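Local coordinates for mitochondrial RNA-binding protein 1 (Trypanosoma brucei, PDB 2GIA) that probably binds guide RNA together with its partner MRP2 and acts as a matchmaker that brings it to mRNA in mitochondrial RNA editing, at residues E14-R19 / G25-V30; P47-V50 / L55-Q58; H71-Y76 / H88-K93; D98-A103 / H107-V112; K111-R114 / R119-D122. One frame throughout, in Å; residues are numbered along the deposited sequence.

How the interactions relate
From the N terminus, interaction 1 closes a hairpin between strands 12-17 and 26-33 of the first sheet. Interaction 2 folds the long loop before strand 65-68 back on itself; its Arg48 and Gln58 rest against Val18 of interaction 1. Interaction 3 closes the longest loop of the five, bringing helix 71-81 against strand 87-91 of the second sheet. Interaction 4 pairs the next two strands of that sheet and touches interaction 3 through His88-Phe99 and the Arg89-Asp98 salt bridge. Interaction 5 starts where interaction 4 ends, sharing Lys111 and Val112, and closes a final hairpin. None nests inside another or crosses it: the contacts run in series, the last two overlapping.

Interaction 1 of 5, residues E14-R19 / G25-V30; sequences EIHDVR and GTMTRV
Glu14 and Arg29 lie alongside each other on one face of an antiparallel hairpin, a worked example of side chains adding cross-strand bonds to a backbone ladder. Glu14 rises extended, its CG beside the backbone N (chi1 -61°), while Arg29 runs straight from the backbone and bends only at chi3, which brings its side-on edge round to the acid. Arg29 NE donates to Glu14 OE1 at 2.7 Å, and Arg29 NH1 to the same OE1 at 2.9 Å. The oxygen sits in the guanidinium plane, but both nitrogens approach from one face of the carboxylate, whose plane is turned 38° from theirs. Glu14 OE2 has a different donor, His16 NE2, at 2.9 Å. This bond ties down an imidazole that Met27 covers: Met27 CG stands over the middle of the His16 ring, 3.7 Å from the centroid, in a CH-pi contact. A bend at chi2 (-78°) brings Met27 SD to 4.0 Å from Glu14 CD.

The other face, bearing Ile15, Asp17, Thr26 and Thr28, is laced by water. One water donates to Ile15 O and Thr26 OG1 and also bonds Thr28 OG1, which Gln41 holds as well; a second joins Thr26 OG1 to Asp17 OD1. Bent at chi2, Arg19 turns back, its NE salt-bridged to Asp17 OD2 at 2.9 Å. Between the faces, reciprocal backbone bonds link Ile15 with Thr28 and Asp17 with Thr26.

Because Lys12 also pairs with Glu14 OE1, the carboxylate meets two basic side chains and a histidine, an environment that would probably keep it ionised and its orientation fixed.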
# COMPACT_ATOMS: atom_id res chain seq x y z
N GLU B 14 -15.94 2.32 -12.83
CA GLU B 14 -16.88 1.87 -13.84
C GLU B 14 -16.24 1.90 -15.20
O GLU B 14 -15.36 2.72 -15.47
CB GLU B 14 -18.11 2.79 -13.84
CG GLU B 14 -18.86 2.79 -12.51
CD GLU B 14 -20.04 3.80 -12.52
OE1 GLU B 14 -20.86 3.73 -11.60
OE2 GLU B 14 -20.12 4.63 -13.44
N ILE B 15 -16.66 0.98 -16.05
CA ILE B 15 -16.21 0.92 -17.44
C ILE B 15 -17.48 1.15 -18.28
O ILE B 15 -18.39 0.33 -18.27
CB ILE B 15 -15.67 -0.46 -17.77
CG1 ILE B 15 -14.45 -0.73 -16.86
CG2 ILE B 15 -15.24 -0.54 -19.24
CD1 ILE B 15 -13.84 -2.12 -17.04
N HIS B 16 -17.52 2.28 -18.97
CA HIS B 16 -18.65 2.62 -19.83
C HIS B 16 -18.23 2.23 -21.23
O HIS B 16 -17.39 2.87 -21.86
CB HIS B 16 -18.96 4.13 -19.74
CG HIS B 16 -19.47 4.55 -18.39
ND1 HIS B 16 -20.73 5.05 -18.19
CD2 HIS B 16 -18.89 4.53 -17.16
CE1 HIS B 16 -20.91 5.33 -16.91
NE2 HIS B 16 -19.81 5.02 -16.26
N ASP B 17 -18.81 1.15 -21.71
CA ASP B 17 -18.49 0.65 -23.03
C ASP B 17 -19.71 0.85 -23.95
O ASP B 17 -20.47 -0.07 -24.22
CB ASP B 17 -18.12 -0.82 -22.91
CG ASP B 17 -17.65 -1.41 -24.22
OD1 ASP B 17 -17.60 -2.67 -24.32
OD2 ASP B 17 -17.33 -0.64 -25.14
N VAL B 18 -19.90 2.07 -24.41
CA VAL B 18 -21.04 2.38 -25.28
C VAL B 18 -20.69 2.01 -26.73
O VAL B 18 -19.63 2.42 -27.21
CB VAL B 18 -21.35 3.88 -25.21
CG1 VAL B 18 -22.48 4.23 -26.17
CG2 VAL B 18 -21.70 4.28 -23.79
N ARG B 19 -21.58 1.27 -27.40
CA ARG B 19 -21.39 0.79 -28.79
C ARG B 19 -22.44 1.30 -29.76
O ARG B 19 -23.53 1.70 -29.35
CB ARG B 19 -21.46 -0.74 -28.86
CG ARG B 19 -20.55 -1.50 -27.90
CD ARG B 19 -19.09 -1.20 -28.23
NE ARG B 19 -18.21 -2.10 -27.52
CZ ARG B 19 -18.07 -3.38 -27.82
NH1 ARG B 19 -18.73 -3.92 -28.83
NH2 ARG B 19 -17.29 -4.13 -27.07
N GLY B 25 -23.17 -3.17 -26.03
CA GLY B 25 -22.73 -2.24 -25.01
C GLY B 25 -23.08 -2.61 -23.57
O GLY B 25 -24.08 -3.29 -23.30
N THR B 26 -22.24 -2.15 -22.63
CA THR B 26 -22.46 -2.43 -21.21
C THR B 26 -21.81 -1.35 -20.38
O THR B 26 -20.91 -0.64 -20.84
CB THR B 26 -21.75 -3.74 -20.77
OG1 THR B 26 -20.33 -3.60 -21.03
CG2 THR B 26 -22.29 -4.96 -21.52
N MET B 27 -22.28 -1.23 -19.14
CA MET B 27 -21.64 -0.35 -18.17
C MET B 27 -21.29 -1.36 -17.07
O MET B 27 -22.17 -2.02 -16.52
CB MET B 27 -22.58 0.75 -17.64
CG MET B 27 -21.82 1.77 -16.71
SD MET B 27 -21.53 1.08 -15.03
CE MET B 27 -23.16 1.37 -14.29
N THR B 28 -20.01 -1.51 -16.72
CA THR B 28 -19.66 -2.50 -15.68
C THR B 28 -19.17 -1.74 -14.46
O THR B 28 -18.38 -0.81 -14.59
CB THR B 28 -18.47 -3.43 -16.18
OG1 THR B 28 -18.89 -4.15 -17.34
CG2 THR B 28 -18.06 -4.42 -15.08
N ARG B 29 -19.63 -2.13 -13.29
CA ARG B 29 -19.23 -1.42 -12.05
C ARG B 29 -18.63 -2.40 -11.06
O ARG B 29 -19.18 -3.48 -10.86
CB ARG B 29 -20.49 -0.79 -11.38
CG ARG B 29 -20.17 -0.02 -10.06
CD ARG B 29 -21.44 0.55 -9.38
NE ARG B 29 -21.95 1.64 -10.21
CZ ARG B 29 -23.23 1.86 -10.47
NH1 ARG B 29 -23.58 2.87 -11.24
NH2 ARG B 29 -24.16 1.08 -9.94
N VAL B 30 -17.50 -2.02 -10.44
CA VAL B 30 -16.86 -2.82 -9.41
C VAL B 30 -16.81 -1.90 -8.20
O VAL B 30 -16.25 -0.80 -8.26
CB VAL B 30 -15.40 -3.24 -9.83
CG1 VAL B 30 -14.76 -4.10 -8.69
CG2 VAL B 30 -15.46 -4.08 -11.13
O HOH W 1 -18.44 -2.40 -19.64
O HOH W 2 -19.55 -4.18 -23.73

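Interaction 2 of 5, residues P47-V50 / L55-Q58; sequences PRKV and LSPQ
Lys49 reaches across to Ser56 and so closes an irregular surface loop, the excursion between strands 36-43 and 65-68 of the four-stranded sheet. It illustrates how a loop without regular structure can be held by a few long side chains. Lys49 NZ donates to Ser56 O at 2.9 Å, meeting the carbonyl almost head-on, with a C=O...N angle of 168°. The aliphatic part follows the same target: Lys49 CE lies 3.2 Å from Ser56 O, because the chain bends at chi2 and chi3 on its way.

Gln58 slides past Lys49 in the opposite direction. Its CG is anti to the backbone N (chi1 177°), and a bend at chi2 drops the amide beside the backbone of the 47-50 segment. The amide lies beside Lys49 N and Pro47 O, close enough for hydrogen bonding, though its modelled orientation is doubtful.

A second layer positions these groups. Asp54 offers its backbone O as another acceptor for Lys49 NZ, so two carbonyls hold the ammonium, and its OD1 bonds Ser56 OG. Gln58 is fixed by a backbone bond to Leu45 and packs on Val18 and Gln44, while Arg48 rests on Val18. Where Lys49 begins its final approach, its CD passes 3.7 Å from Ser56 O.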
# COMPACT_ATOMS: atom_id res chain seq x y z
N PRO B 47 -29.43 3.29 -28.81
CA PRO B 47 -28.27 3.88 -29.48
C PRO B 47 -27.52 4.81 -28.54
O PRO B 47 -28.09 5.28 -27.57
CB PRO B 47 -28.90 4.68 -30.64
CG PRO B 47 -30.12 3.91 -30.97
CD PRO B 47 -30.67 3.49 -29.61
N ARG B 48 -26.25 5.05 -28.86
CA ARG B 48 -25.40 5.99 -28.14
C ARG B 48 -26.15 7.33 -28.07
O ARG B 48 -26.68 7.82 -29.09
CB ARG B 48 -24.12 6.18 -28.94
CG ARG B 48 -23.11 7.13 -28.35
CD ARG B 48 -22.01 7.38 -29.40
NE ARG B 48 -21.41 6.11 -29.83
CZ ARG B 48 -20.39 5.51 -29.21
NH1 ARG B 48 -19.84 6.07 -28.14
NH2 ARG B 48 -19.94 4.33 -29.65
N LYS B 49 -26.17 7.96 -26.90
CA LYS B 49 -26.88 9.21 -26.75
C LYS B 49 -26.14 10.34 -27.42
O LYS B 49 -24.94 10.47 -27.24
CB LYS B 49 -27.06 9.58 -25.27
CG LYS B 49 -28.26 8.94 -24.62
CD LYS B 49 -28.90 9.89 -23.63
CE LYS B 49 -28.20 9.78 -22.32
NZ LYS B 49 -28.74 10.71 -21.30
N VAL B 50 -26.86 11.16 -28.19
CA VAL B 50 -26.23 12.29 -28.86
C VAL B 50 -26.80 13.63 -28.42
O VAL B 50 -26.13 14.65 -28.54
CB VAL B 50 -26.35 12.18 -30.39
CG1 VAL B 50 -25.66 10.91 -30.88
CG2 VAL B 50 -27.81 12.20 -30.81
N LEU B 55 -32.88 12.80 -21.39
CA LEU B 55 -32.64 12.50 -19.97
C LEU B 55 -32.82 11.01 -19.71
O LEU B 55 -32.80 10.55 -18.56
CB LEU B 55 -33.59 13.31 -19.07
CG LEU B 55 -33.46 14.85 -19.10
CD1 LEU B 55 -34.40 15.51 -18.03
CD2 LEU B 55 -32.02 15.21 -18.83
N SER B 56 -33.03 10.25 -20.77
CA SER B 56 -33.21 8.82 -20.63
C SER B 56 -31.81 8.26 -20.29
O SER B 56 -30.80 8.85 -20.64
CB SER B 56 -33.75 8.20 -21.93
OG SER B 56 -32.93 8.45 -23.08
N PRO B 57 -31.78 7.14 -19.57
CA PRO B 57 -30.50 6.52 -19.18
C PRO B 57 -29.83 5.80 -20.34
O PRO B 57 -30.50 5.20 -21.18
CB PRO B 57 -30.90 5.56 -18.06
CG PRO B 57 -32.32 5.15 -18.43
CD PRO B 57 -32.92 6.48 -18.91
N GLN B 58 -28.50 5.90 -20.39
CA GLN B 58 -27.77 5.24 -21.46
C GLN B 58 -27.73 3.75 -21.26
O GLN B 58 -27.61 3.00 -22.23
CB GLN B 58 -26.35 5.80 -21.55
CG GLN B 58 -25.47 5.13 -22.61
CD GLN B 58 -25.94 5.39 -24.03
OE1 GLN B 58 -26.76 4.65 -24.59
NE2 GLN B 58 -25.42 6.43 -24.62

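Interaction 3 of 5, residues H71-Y76 / H88-K93; sequences HVDLAY and HRMETK
Tyr76 and His88 stack where the start of helix 71-81 lies over strand 87-91, and the contact shows how tightly a helix and a sheet edge can be joined at one end and how quickly they part. The rings form an offset stack, planes 10° and centroids 4.2 Å apart. Tyr76 CB is centred over the same imidazole, 3.4 Å from its centroid, so the histidine face meets both the tyrosine methylene and ring. At the ring edge His88 NE2 donates to Asp73 OD1 at 2.9 Å; the bond is nearly straight (177°) and lies in the imidazole plane, while the acid is met on its anti side, tilted out of the carboxylate plane. His88 CG, anti to its backbone N (chi1 174°), sends the ring out to this site. Stack and bond together fix the ring's rotation. Met90 crosses the acid obliquely, its CG 3.5 Å from Asp73 OD1 and its SD 3.7 Å from Asp73 CG. An Arg70 salt bridge gives Asp73 OD1 a second donor.

Beyond Met90 the strand leaves the helix: Glu91, Thr92 and Lys93 are exposed. On the helix side, Leu74 points away from the strand into helix 130-145, and Tyr76 OH hydrogen-bonds to Asp169 of the neighbouring MRP2 chain. The arrangement is that of a helix packed on an antiparallel sheet in the Whirly fold, here carrying residues of the MRP1-MRP2 interface.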
# COMPACT_ATOMS: atom_id res chain seq x y z
N HIS B 71 -15.46 -11.96 1.71
CA HIS B 71 -14.16 -11.39 2.02
C HIS B 71 -13.04 -12.27 1.47
O HIS B 71 -12.05 -11.77 0.93
CB HIS B 71 -13.98 -11.26 3.54
CG HIS B 71 -12.83 -10.36 3.92
ND1 HIS B 71 -12.32 -10.32 5.21
CD2 HIS B 71 -12.13 -9.43 3.21
CE1 HIS B 71 -11.36 -9.42 5.27
NE2 HIS B 71 -11.22 -8.86 4.08
N VAL B 72 -13.16 -13.59 1.61
CA VAL B 72 -12.09 -14.44 1.14
C VAL B 72 -11.93 -14.46 -0.39
O VAL B 72 -10.83 -14.64 -0.92
CB VAL B 72 -12.24 -15.90 1.74
CG1 VAL B 72 -13.31 -16.69 1.01
CG2 VAL B 72 -10.89 -16.60 1.72
N ASP B 73 -13.02 -14.19 -1.10
CA ASP B 73 -12.96 -14.14 -2.57
C ASP B 73 -12.14 -12.92 -2.95
O ASP B 73 -11.40 -12.96 -3.94
CB ASP B 73 -14.36 -13.98 -3.17
CG ASP B 73 -15.26 -15.20 -2.88
OD1 ASP B 73 -14.76 -16.32 -2.98
OD2 ASP B 73 -16.45 -15.00 -2.56
N LEU B 74 -12.29 -11.84 -2.21
CA LEU B 74 -11.48 -10.64 -2.54
C LEU B 74 -9.99 -11.01 -2.42
O LEU B 74 -9.16 -10.69 -3.29
CB LEU B 74 -11.85 -9.49 -1.59
CG LEU B 74 -10.91 -8.27 -1.62
CD1 LEU B 74 -10.86 -7.57 -3.03
CD2 LEU B 74 -11.46 -7.25 -0.58
N ALA B 75 -9.64 -11.71 -1.36
CA ALA B 75 -8.25 -12.13 -1.20
C ALA B 75 -7.82 -13.06 -2.34
O ALA B 75 -6.70 -12.96 -2.85
CB ALA B 75 -8.08 -12.82 0.19
N TYR B 76 -8.71 -13.99 -2.75
CA TYR B 76 -8.38 -14.88 -3.86
C TYR B 76 -8.17 -14.11 -5.14
O TYR B 76 -7.28 -14.44 -5.90
CB TYR B 76 -9.49 -15.95 -4.08
CG TYR B 76 -9.17 -17.25 -3.36
CD1 TYR B 76 -8.09 -18.02 -3.75
CD2 TYR B 76 -9.92 -17.66 -2.26
CE1 TYR B 76 -7.75 -19.18 -3.08
CE2 TYR B 76 -9.57 -18.83 -1.56
CZ TYR B 76 -8.48 -19.57 -1.99
OH TYR B 76 -8.13 -20.73 -1.35
N HIS B 88 -9.71 -18.65 -9.79
CA HIS B 88 -10.48 -18.82 -8.57
C HIS B 88 -11.94 -19.06 -9.01
O HIS B 88 -12.50 -18.25 -9.75
CB HIS B 88 -10.41 -17.59 -7.66
CG HIS B 88 -11.32 -17.69 -6.46
ND1 HIS B 88 -11.32 -18.79 -5.63
CD2 HIS B 88 -12.22 -16.83 -5.94
CE1 HIS B 88 -12.18 -18.60 -4.65
NE2 HIS B 88 -12.74 -17.42 -4.81
N ARG B 89 -12.53 -20.18 -8.57
CA ARG B 89 -13.92 -20.48 -8.91
C ARG B 89 -14.81 -20.17 -7.71
O ARG B 89 -14.50 -20.52 -6.60
CB ARG B 89 -14.07 -21.97 -9.32
CG ARG B 89 -15.56 -22.38 -9.42
CD ARG B 89 -15.76 -23.59 -10.33
NE ARG B 89 -15.32 -23.30 -11.69
CZ ARG B 89 -15.39 -24.17 -12.70
NH1 ARG B 89 -15.90 -25.38 -12.50
NH2 ARG B 89 -14.89 -23.86 -13.89
N MET B 90 -15.92 -19.49 -7.94
CA MET B 90 -16.83 -19.14 -6.87
C MET B 90 -18.19 -19.69 -7.22
O MET B 90 -18.72 -19.39 -8.29
CB MET B 90 -16.88 -17.61 -6.75
CG MET B 90 -15.53 -17.03 -6.27
SD MET B 90 -15.46 -15.29 -6.61
CE MET B 90 -15.04 -15.25 -8.33
N GLU B 91 -18.75 -20.50 -6.32
CA GLU B 91 -20.06 -21.09 -6.57
C GLU B 91 -20.97 -20.79 -5.40
O GLU B 91 -20.62 -20.98 -4.24
CB GLU B 91 -19.93 -22.59 -6.75
CG GLU B 91 -18.95 -22.96 -7.81
CD GLU B 91 -18.84 -24.45 -8.00
OE1 GLU B 91 -19.72 -25.02 -8.69
OE2 GLU B 91 -17.89 -25.05 -7.44
N THR B 92 -22.13 -20.22 -5.70
CA THR B 92 -23.11 -19.95 -4.66
C THR B 92 -24.45 -20.29 -5.29
O THR B 92 -24.52 -20.69 -6.46
CB THR B 92 -23.13 -18.49 -4.24
OG1 THR B 92 -23.55 -17.70 -5.36
CG2 THR B 92 -21.76 -18.03 -3.75
N LYS B 93 -25.52 -20.09 -4.53
CA LYS B 93 -26.84 -20.35 -5.03
C LYS B 93 -27.14 -19.36 -6.15
O LYS B 93 -27.91 -19.66 -7.06
CB LYS B 93 -27.87 -20.19 -3.90
CG LYS B 93 -29.23 -19.68 -4.38
CD LYS B 93 -29.81 -18.56 -3.48
CE LYS B 93 -29.75 -17.15 -4.14
NZ LYS B 93 -30.44 -17.07 -5.48

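Interaction 4 of 5, residues D98-A103 / H107-V112; sequences DFEKSA and HLHGKV
Asp98 and His109 open a ladder of reciprocal backbone hydrogen bonds that continues, past the non-hydrogen-bonded pair Phe99-Leu108, to Glu100 and His107. Its antiparallel geometry is textbook-regular, the strand axes 164° apart. Asp98 N reaches His109 O at 2.8 Å, and CA-H...O contacts from Leu108 and Phe99 lie between.

The polar side-chain link is a histidine-carboxylate bond. His109 NE2 donates to Glu100 OE1 at 2.7 Å, nearly straight and in the ring plane, using the anti lone pair of the oxygen, carboxylate and imidazole almost coplanar. Both residues place CG between backbone N and carbonyl carbon (chi1 49° for Glu100, 60° for His109), which swings the two groups together over one face of the sheet.

Two ring contacts adjoin this bond. Asp98 CB lies over one face of the His109 ring, 4.2 Å from its centroid, with its carboxylate engaged by Arg89. His109 CD2 sits 3.3 Å above the plane of the His107 ring, whose NE2 bonds Ser124 of neighbouring strand 121-128.

Apolar packing occupies the other face. Leu108 CB meets the edge of the Phe99 ring, 4.2 Å from Phe99 CD2, and the phenyl continues onto Leu77 and Val80. Gly110 then turns the chain out of line. The whole is a beta hairpin of a Whirly-type sheet, with Phe99 against helix 71-81, Leu108 against strand 121-128, and acids and histidines on the other face.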
# COMPACT_ATOMS: atom_id res chain seq x y z
N ASP B 98 -15.83 -17.89 -12.53
CA ASP B 98 -14.38 -18.11 -12.48
C ASP B 98 -13.71 -16.76 -12.72
O ASP B 98 -14.15 -15.99 -13.61
CB ASP B 98 -13.89 -19.03 -13.62
CG ASP B 98 -14.10 -20.52 -13.32
OD1 ASP B 98 -14.64 -20.83 -12.25
OD2 ASP B 98 -13.73 -21.36 -14.17
N PHE B 99 -12.61 -16.52 -12.02
CA PHE B 99 -11.84 -15.31 -12.27
C PHE B 99 -10.43 -15.81 -12.62
O PHE B 99 -9.81 -16.56 -11.82
CB PHE B 99 -11.75 -14.42 -11.00
CG PHE B 99 -10.93 -13.17 -11.18
CD1 PHE B 99 -9.66 -13.07 -10.63
CD2 PHE B 99 -11.47 -12.07 -11.89
CE1 PHE B 99 -8.92 -11.87 -10.77
CE2 PHE B 99 -10.75 -10.85 -12.04
CZ PHE B 99 -9.46 -10.74 -11.47
N GLU B 100 -9.88 -15.38 -13.77
CA GLU B 100 -8.53 -15.83 -14.10
C GLU B 100 -7.74 -14.75 -14.82
O GLU B 100 -8.32 -13.80 -15.37
CB GLU B 100 -8.57 -17.10 -14.96
CG GLU B 100 -9.50 -17.02 -16.14
CD GLU B 100 -9.77 -18.44 -16.70
OE1 GLU B 100 -10.92 -18.76 -16.95
OE2 GLU B 100 -8.82 -19.22 -16.89
N LYS B 101 -6.42 -14.89 -14.81
CA LYS B 101 -5.55 -13.90 -15.43
C LYS B 101 -5.25 -14.33 -16.85
O LYS B 101 -4.98 -15.51 -17.08
CB LYS B 101 -4.24 -13.76 -14.62
CG LYS B 101 -3.29 -12.62 -15.11
CD LYS B 101 -2.25 -12.30 -14.03
CE LYS B 101 -1.45 -11.03 -14.36
NZ LYS B 101 -0.60 -10.73 -13.20
N SER B 102 -5.39 -13.41 -17.80
CA SER B 102 -5.13 -13.72 -19.21
C SER B 102 -3.90 -12.93 -19.68
O SER B 102 -3.33 -12.15 -18.92
CB SER B 102 -6.33 -13.34 -20.06
OG SER B 102 -6.44 -11.93 -20.13
N ALA B 103 -3.50 -13.12 -20.94
CA ALA B 103 -2.35 -12.39 -21.48
C ALA B 103 -2.67 -10.91 -21.57
O ALA B 103 -1.79 -10.09 -21.37
CB ALA B 103 -1.97 -12.92 -22.88
N HIS B 107 -10.28 -12.04 -16.75
CA HIS B 107 -11.55 -12.48 -17.33
C HIS B 107 -12.38 -13.04 -16.19
O HIS B 107 -11.93 -13.93 -15.46
CB HIS B 107 -11.23 -13.59 -18.36
CG HIS B 107 -12.41 -14.08 -19.14
ND1 HIS B 107 -12.35 -15.21 -19.92
CD2 HIS B 107 -13.65 -13.56 -19.30
CE1 HIS B 107 -13.52 -15.38 -20.53
NE2 HIS B 107 -14.32 -14.39 -20.17
N LEU B 108 -13.60 -12.52 -16.03
CA LEU B 108 -14.51 -12.99 -14.96
C LEU B 108 -15.69 -13.57 -15.79
O LEU B 108 -16.22 -12.89 -16.66
CB LEU B 108 -15.00 -11.81 -14.09
CG LEU B 108 -16.11 -12.15 -13.08
CD1 LEU B 108 -15.58 -13.10 -11.99
CD2 LEU B 108 -16.66 -10.84 -12.47
N HIS B 109 -16.08 -14.82 -15.55
CA HIS B 109 -17.10 -15.42 -16.41
C HIS B 109 -17.78 -16.63 -15.78
O HIS B 109 -17.20 -17.31 -14.92
CB HIS B 109 -16.45 -15.81 -17.76
CG HIS B 109 -15.32 -16.80 -17.63
ND1 HIS B 109 -15.51 -18.16 -17.67
CD2 HIS B 109 -14.00 -16.62 -17.38
CE1 HIS B 109 -14.36 -18.78 -17.46
NE2 HIS B 109 -13.42 -17.87 -17.28
N GLY B 110 -19.03 -16.85 -16.19
CA GLY B 110 -19.79 -18.00 -15.70
C GLY B 110 -21.28 -17.81 -15.85
O GLY B 110 -21.76 -17.12 -16.77
N LYS B 111 -22.02 -18.36 -14.90
CA LYS B 111 -23.48 -18.31 -14.92
C LYS B 111 -23.99 -17.36 -13.83
O LYS B 111 -23.57 -17.45 -12.69
CB LYS B 111 -24.01 -19.73 -14.67
CG LYS B 111 -23.66 -20.69 -15.84
CD LYS B 111 -24.36 -22.03 -15.72
CE LYS B 111 -24.15 -22.88 -17.00
NZ LYS B 111 -24.63 -22.18 -18.26
N VAL B 112 -24.91 -16.48 -14.19
CA VAL B 112 -25.46 -15.52 -13.21
C VAL B 112 -26.92 -15.28 -13.63
O VAL B 112 -27.35 -15.73 -14.68
CB VAL B 112 -24.79 -14.12 -13.34
CG1 VAL B 112 -23.28 -14.24 -13.08
CG2 VAL B 112 -25.01 -13.55 -14.77

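Interaction 5 of 5, residues K111-R114 / R119-D122; sequences KVHR and RMED
Arg114 and Glu121 form the first of two salt bridges that brace a beta hairpin at the margin of the five-stranded sheet, where strand 111-112 turns back into strand 121-128. The case illustrates how charged pairs can secure a short ladder. Arg114 NH2 donates to Glu121 OE2 at 2.8 Å, and NE makes a weak bond to Glu121 OE1 at 3.0 Å, one nitrogen to each oxygen. The fit is not flat: the two planes stand 61° apart, and NH2 meets its oxygen from above the carboxylate. Glu121 turns CG in between its two backbone neighbours (chi1 62°), and from there the extended chain crosses to the arginine. Arg114 NH1 has a further acceptor in the backbone O of Arg63.

The second bridge lies on the face opposite Glu121. Lys111 and Asp122 run side by side, and a bend at chi4 brings Lys111 NZ to Asp122 OD2 at 2.7 Å, on the syn side, somewhat out of the carboxylate plane. Between the bridges, Val112 and Glu121 exchange two backbone hydrogen bonds, the shorter from Glu121 N at 2.9 Å.

Packing surrounds this frame. Val112 turns inward against Ile65 and Val67 of the other sheet. His113 is held by its own bond from ND1 to Arg114 O at 3.1 Å, and Met120 SD approaches the edge of its ring, 4.0 Å from His113 CD2. Bent at chi2 and chi3, Met120 curls back over the opposite strand until its CE lies 3.7 Å from Val112 N.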
# COMPACT_ATOMS: atom_id res chain seq x y z
N LYS B 111 -22.02 -18.36 -14.90
CA LYS B 111 -23.48 -18.31 -14.92
C LYS B 111 -23.99 -17.36 -13.83
O LYS B 111 -23.57 -17.45 -12.69
CB LYS B 111 -24.01 -19.73 -14.67
CG LYS B 111 -23.66 -20.69 -15.84
CD LYS B 111 -24.36 -22.03 -15.72
CE LYS B 111 -24.15 -22.88 -17.00
NZ LYS B 111 -24.63 -22.18 -18.26
N VAL B 112 -24.91 -16.48 -14.19
CA VAL B 112 -25.46 -15.52 -13.21
C VAL B 112 -26.92 -15.28 -13.63
O VAL B 112 -27.35 -15.73 -14.68
CB VAL B 112 -24.79 -14.12 -13.34
CG1 VAL B 112 -23.28 -14.24 -13.08
CG2 VAL B 112 -25.01 -13.55 -14.77
N HIS B 113 -27.67 -14.56 -12.82
CA HIS B 113 -29.02 -14.24 -13.31
C HIS B 113 -29.17 -12.73 -13.23
O HIS B 113 -28.43 -12.09 -12.49
CB HIS B 113 -30.07 -14.99 -12.49
CG HIS B 113 -30.01 -14.72 -11.03
ND1 HIS B 113 -30.42 -13.52 -10.48
CD2 HIS B 113 -29.63 -15.50 -9.99
CE1 HIS B 113 -30.30 -13.58 -9.16
NE2 HIS B 113 -29.82 -14.77 -8.84
N ARG B 114 -30.05 -12.15 -14.05
CA ARG B 114 -30.28 -10.71 -13.99
C ARG B 114 -31.22 -10.36 -12.84
O ARG B 114 -31.77 -11.27 -12.17
CB ARG B 114 -30.81 -10.20 -15.31
CG ARG B 114 -29.74 -10.29 -16.36
CD ARG B 114 -30.06 -9.68 -17.70
NE ARG B 114 -28.94 -10.04 -18.56
CZ ARG B 114 -27.86 -9.29 -18.75
NH1 ARG B 114 -27.74 -8.07 -18.17
NH2 ARG B 114 -26.85 -9.80 -19.46
N ARG B 119 -33.84 -17.07 -14.25
CA ARG B 119 -33.35 -17.64 -15.50
C ARG B 119 -31.84 -17.36 -15.66
O ARG B 119 -31.45 -16.24 -15.98
CB ARG B 119 -34.16 -16.97 -16.61
CG ARG B 119 -33.78 -17.26 -18.04
CD ARG B 119 -34.62 -16.31 -18.90
NE ARG B 119 -35.91 -16.04 -18.27
CZ ARG B 119 -36.79 -15.11 -18.67
NH1 ARG B 119 -36.52 -14.35 -19.72
NH2 ARG B 119 -37.93 -14.95 -18.01
N MET B 120 -31.01 -18.37 -15.44
CA MET B 120 -29.54 -18.21 -15.51
C MET B 120 -29.04 -17.99 -16.91
O MET B 120 -29.62 -18.52 -17.86
CB MET B 120 -28.83 -19.45 -14.95
CG MET B 120 -29.26 -19.86 -13.56
SD MET B 120 -28.85 -18.65 -12.33
CE MET B 120 -27.00 -18.87 -12.22
N GLU B 121 -27.98 -17.20 -17.06
CA GLU B 121 -27.41 -16.98 -18.39
C GLU B 121 -25.88 -16.99 -18.35
O GLU B 121 -25.28 -16.77 -17.29
CB GLU B 121 -27.91 -15.67 -19.01
CG GLU B 121 -27.57 -14.42 -18.31
CD GLU B 121 -28.19 -13.21 -19.02
OE1 GLU B 121 -29.40 -12.95 -18.83
OE2 GLU B 121 -27.47 -12.54 -19.79
N ASP B 122 -25.28 -17.25 -19.50
CA ASP B 122 -23.83 -17.27 -19.61
C ASP B 122 -23.38 -15.83 -19.69
O ASP B 122 -23.94 -15.03 -20.45
CB ASP B 122 -23.43 -18.08 -20.83
CG ASP B 122 -23.87 -19.55 -20.70
OD1 ASP B 122 -24.56 -20.06 -21.60
OD2 ASP B 122 -23.56 -20.18 -19.66